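Syntaxin1 (Monosiga brevicollis, PDB 2XHE) probably acts as a SNARE of membrane fusion, pairing with other SNARE proteins through its C-terminal SNARE motif. Local coordinates at residues 103-108 against 233-238. Sequence-based numbering, arbitrary orientation.
Sequences KIRADL and FTDMST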
ATOM      1  N   LYS B 103     -32.001   4.481 -12.169  1.00 83.14           N
ATOM      2  CA  LYS B 103     -32.427   3.653 -11.055  1.00 88.41           C
ATOM      3  C   LYS B 103     -31.288   3.580 -10.047  1.00 85.71           C
ATOM      4  O   LYS B 103     -31.487   3.809  -8.857  1.00 85.30           O
ATOM      5  CB  LYS B 103     -32.834   2.251 -11.526  1.00 91.88           C
ATOM      6  CG  LYS B 103     -34.193   1.761 -10.984  1.00 92.74           C
ATOM      7  CD  LYS B 103     -34.167   1.494  -9.488  1.00 97.53           C
ATOM      8  CE  LYS B 103     -35.426   2.015  -8.796  1.00106.13           C
ATOM      9  NZ  LYS B 103     -36.658   1.264  -9.164  1.00116.34           N
ATOM     10  N   ILE B 104     -30.093   3.268 -10.540  1.00 79.16           N
ATOM     11  CA  ILE B 104     -28.898   3.209  -9.702  1.00 79.43           C
ATOM     12  C   ILE B 104     -28.734   4.506  -8.923  1.00 77.68           C
ATOM     13  O   ILE B 104     -28.437   4.492  -7.726  1.00 71.17           O
ATOM     14  CB  ILE B 104     -27.620   2.978 -10.540  1.00 74.96           C
ATOM     15  CG1 ILE B 104     -27.474   1.498 -10.897  1.00 73.33           C
ATOM     16  CG2 ILE B 104     -26.404   3.431  -9.773  1.00 72.20           C
ATOM     17  CD1 ILE B 104     -26.646   1.245 -12.142  1.00 68.57           C
ATOM     18  N   ARG B 105     -28.935   5.628  -9.607  1.00 74.79           N
ATOM     19  CA  ARG B 105     -28.783   6.919  -8.954  1.00 77.55           C
ATOM     20  C   ARG B 105     -29.853   7.134  -7.883  1.00 81.22           C
ATOM     21  O   ARG B 105     -29.587   7.712  -6.824  1.00 93.85           O
ATOM     22  CB  ARG B 105     -28.733   8.078  -9.963  1.00 64.07           C
ATOM     23  CG  ARG B 105     -28.772   9.436  -9.287  1.00 80.11           C
ATOM     24  CD  ARG B 105     -27.982  10.472 -10.038  1.00 90.01           C
ATOM     25  NE  ARG B 105     -28.397  10.569 -11.432  1.00 95.15           N
ATOM     26  CZ  ARG B 105     -28.425  11.711 -12.110  1.00106.58           C
ATOM     27  NH1 ARG B 105     -28.067  12.855 -11.520  1.00 98.92           N
ATOM     28  NH2 ARG B 105     -28.816  11.713 -13.380  1.00113.04           N
ATOM     29  N   ALA B 106     -31.055   6.650  -8.144  1.00 77.49           N
ATOM     30  CA  ALA B 106     -32.141   6.838  -7.198  1.00 82.85           C
ATOM     31  C   ALA B 106     -32.012   5.889  -6.011  1.00 89.61           C
ATOM     32  O   ALA B 106     -32.360   6.246  -4.883  1.00 92.01           O
ATOM     33  CB  ALA B 106     -33.479   6.673  -7.888  1.00 64.76           C
ATOM     34  N   ASP B 107     -31.520   4.680  -6.267  1.00 87.17           N
ATOM     35  CA  ASP B 107     -31.287   3.730  -5.189  1.00 91.06           C
ATOM     36  C   ASP B 107     -30.160   4.253  -4.300  1.00 91.47           C
ATOM     37  O   ASP B 107     -30.246   4.164  -3.078  1.00 95.83           O
ATOM     38  CB  ASP B 107     -30.967   2.318  -5.718  1.00 94.55           C
ATOM     39  CG  ASP B 107     -32.211   1.556  -6.193  1.00100.45           C
ATOM     40  OD1 ASP B 107     -33.331   1.837  -5.711  1.00103.35           O
ATOM     41  OD2 ASP B 107     -32.058   0.658  -7.052  1.00 98.32           O
ATOM     42  N   LEU B 108     -29.108   4.810  -4.907  1.00 84.19           N
ATOM     43  CA  LEU B 108     -28.025   5.413  -4.122  1.00 84.42           C
ATOM     44  C   LEU B 108     -28.541   6.565  -3.253  1.00 95.04           C
ATOM     45  O   LEU B 108     -28.398   6.527  -2.031  1.00 98.00           O
ATOM     46  CB  LEU B 108     -26.872   5.886  -5.011  1.00 77.03           C
ATOM     47  CG  LEU B 108     -26.004   4.773  -5.593  1.00 74.76           C
ATOM     48  CD1 LEU B 108     -24.911   5.333  -6.494  1.00 67.09           C
ATOM     49  CD2 LEU B 108     -25.432   3.881  -4.492  1.00 65.24           C
ATOM     50  N   PHE B 233     -22.351  13.061 -13.098  1.00 87.75           N
ATOM     51  CA  PHE B 233     -21.035  13.161 -12.493  1.00 78.39           C
ATOM     52  C   PHE B 233     -20.973  14.334 -11.526  1.00 80.19           C
ATOM     53  O   PHE B 233     -20.321  14.254 -10.481  1.00 81.59           O
ATOM     54  CB  PHE B 233     -19.955  13.305 -13.565  1.00 69.95           C
ATOM     55  CG  PHE B 233     -19.686  12.040 -14.340  1.00 76.32           C
ATOM     56  CD1 PHE B 233     -19.467  10.837 -13.688  1.00 72.64           C
ATOM     57  CD2 PHE B 233     -19.610  12.066 -15.721  1.00 68.25           C
ATOM     58  CE1 PHE B 233     -19.195   9.687 -14.397  1.00 71.69           C
ATOM     59  CE2 PHE B 233     -19.339  10.928 -16.430  1.00 72.12           C
ATOM     60  CZ  PHE B 233     -19.139   9.732 -15.767  1.00 78.43           C
ATOM     61  N   THR B 234     -21.658  15.420 -11.864  1.00 76.42           N
ATOM     62  CA  THR B 234     -21.600  16.610 -11.028  1.00 86.39           C
ATOM     63  C   THR B 234     -22.106  16.357  -9.603  1.00 97.59           C
ATOM     64  O   THR B 234     -21.352  16.504  -8.636  1.00100.13           O
ATOM     65  CB  THR B 234     -22.329  17.807 -11.658  1.00 82.82           C
ATOM     66  OG1 THR B 234     -21.728  18.127 -12.922  1.00 88.71           O
ATOM     67  CG2 THR B 234     -22.227  19.005 -10.748  1.00 69.80           C
ATOM     68  N   ASP B 235     -23.367  15.969  -9.460  1.00105.43           N
ATOM     69  CA  ASP B 235     -23.890  15.708  -8.123  1.00117.35           C
ATOM     70  C   ASP B 235     -23.405  14.369  -7.554  1.00114.48           C
ATOM     71  O   ASP B 235     -23.669  14.065  -6.391  1.00117.85           O
ATOM     72  CB  ASP B 235     -25.420  15.826  -8.063  1.00123.83           C
ATOM     73  CG  ASP B 235     -26.124  14.621  -8.640  1.00132.76           C
ATOM     74  OD1 ASP B 235     -26.233  14.540  -9.882  1.00139.43           O
ATOM     75  OD2 ASP B 235     -26.578  13.762  -7.851  1.00134.67           O
ATOM     76  N   MET B 236     -22.694  13.577  -8.356  1.00101.19           N
ATOM     77  CA  MET B 236     -22.082  12.356  -7.830  1.00 93.90           C
ATOM     78  C   MET B 236     -20.760  12.684  -7.153  1.00 96.35           C
ATOM     79  O   MET B 236     -20.377  12.044  -6.173  1.00 88.56           O
ATOM     80  CB  MET B 236     -21.876  11.290  -8.912  1.00 95.89           C
ATOM     81  CG  MET B 236     -23.148  10.522  -9.344  1.00113.79           C
ATOM     82  SD  MET B 236     -24.159   9.705  -8.064  1.00110.45           S
ATOM     83  CE  MET B 236     -22.897   8.871  -7.082  1.00 67.89           C
ATOM     84  N   SER B 237     -20.068  13.690  -7.684  1.00103.22           N
ATOM     85  CA  SER B 237     -18.802  14.133  -7.120  1.00 92.28           C
ATOM     86  C   SER B 237     -19.043  14.823  -5.797  1.00 95.74           C
ATOM     87  O   SER B 237     -18.512  14.410  -4.777  1.00108.62           O
ATOM     88  CB  SER B 237     -18.078  15.072  -8.080  1.00 93.59           C
ATOM     89  OG  SER B 237     -17.779  14.408  -9.294  1.00 98.09           O
ATOM     90  N   THR B 238     -19.856  15.869  -5.802  1.00102.25           N
ATOM     91  CA  THR B 238     -20.128  16.589  -4.564  1.00115.54           C
ATOM     92  C   THR B 238     -20.825  15.679  -3.544  1.00121.63           C
ATOM     93  O   THR B 238     -20.990  16.046  -2.379  1.00110.68           O
ATOM     94  CB  THR B 238     -20.982  17.852  -4.815  1.00115.60           C
ATOM     95  OG1 THR B 238     -22.374  17.518  -4.745  1.00117.36           O
ATOM     96  CG2 THR B 238     -20.649  18.463  -6.186  1.00109.77           C
TER
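R105 reaches D235 with CG anti to its own backbone N (chi1 172°), then bends at chi2 and chi3. D235 answers with chi1 77°, which sets its carboxylate between its backbone N and carbonyl carbon and turns it to the arginine. The two residues join helix 80-116 of the N-terminal Syntaxin region to helix 214-237 of the SNARE region. Helix 214-237 packs beside the three-helix bundle of helices 44-72, 80-116 and 131-171, a four-helix bundle consistent with the closed form of syntaxins. The chain of another protein packs on F233, T234 and S237. The axes of 103-108 and 233-237 come no closer than 12.5 Å, with their N-to-C directions 23° apart. At that spacing the helices meet through side-chain ends, and little surface is shared.

NH1 of R105 forms a salt bridge with OD1 of D235 at 3.0 Å. The carboxylate oxygen sits at the edge of the guanidinium, near its plane, and the two flat groups are close to coplanar. NH1 also pairs with E231 OE2, one turn earlier on the SNARE helix. Two acids of that helix therefore share one NH1, which should limit how the guanidinium can turn.

About one turn further along helix 80-116, an apolar contact follows. M236 is bent at chi2 and chi3, which leaves SD 4.4 Å from CD of R105 and turns the methyl CE to L108. L108 also packs on S144 of helix 131-171. The side chains of L108 and M236 cross at about a right angle, with methyl CD1 of L108 4.1 Å from methyl CE of M236.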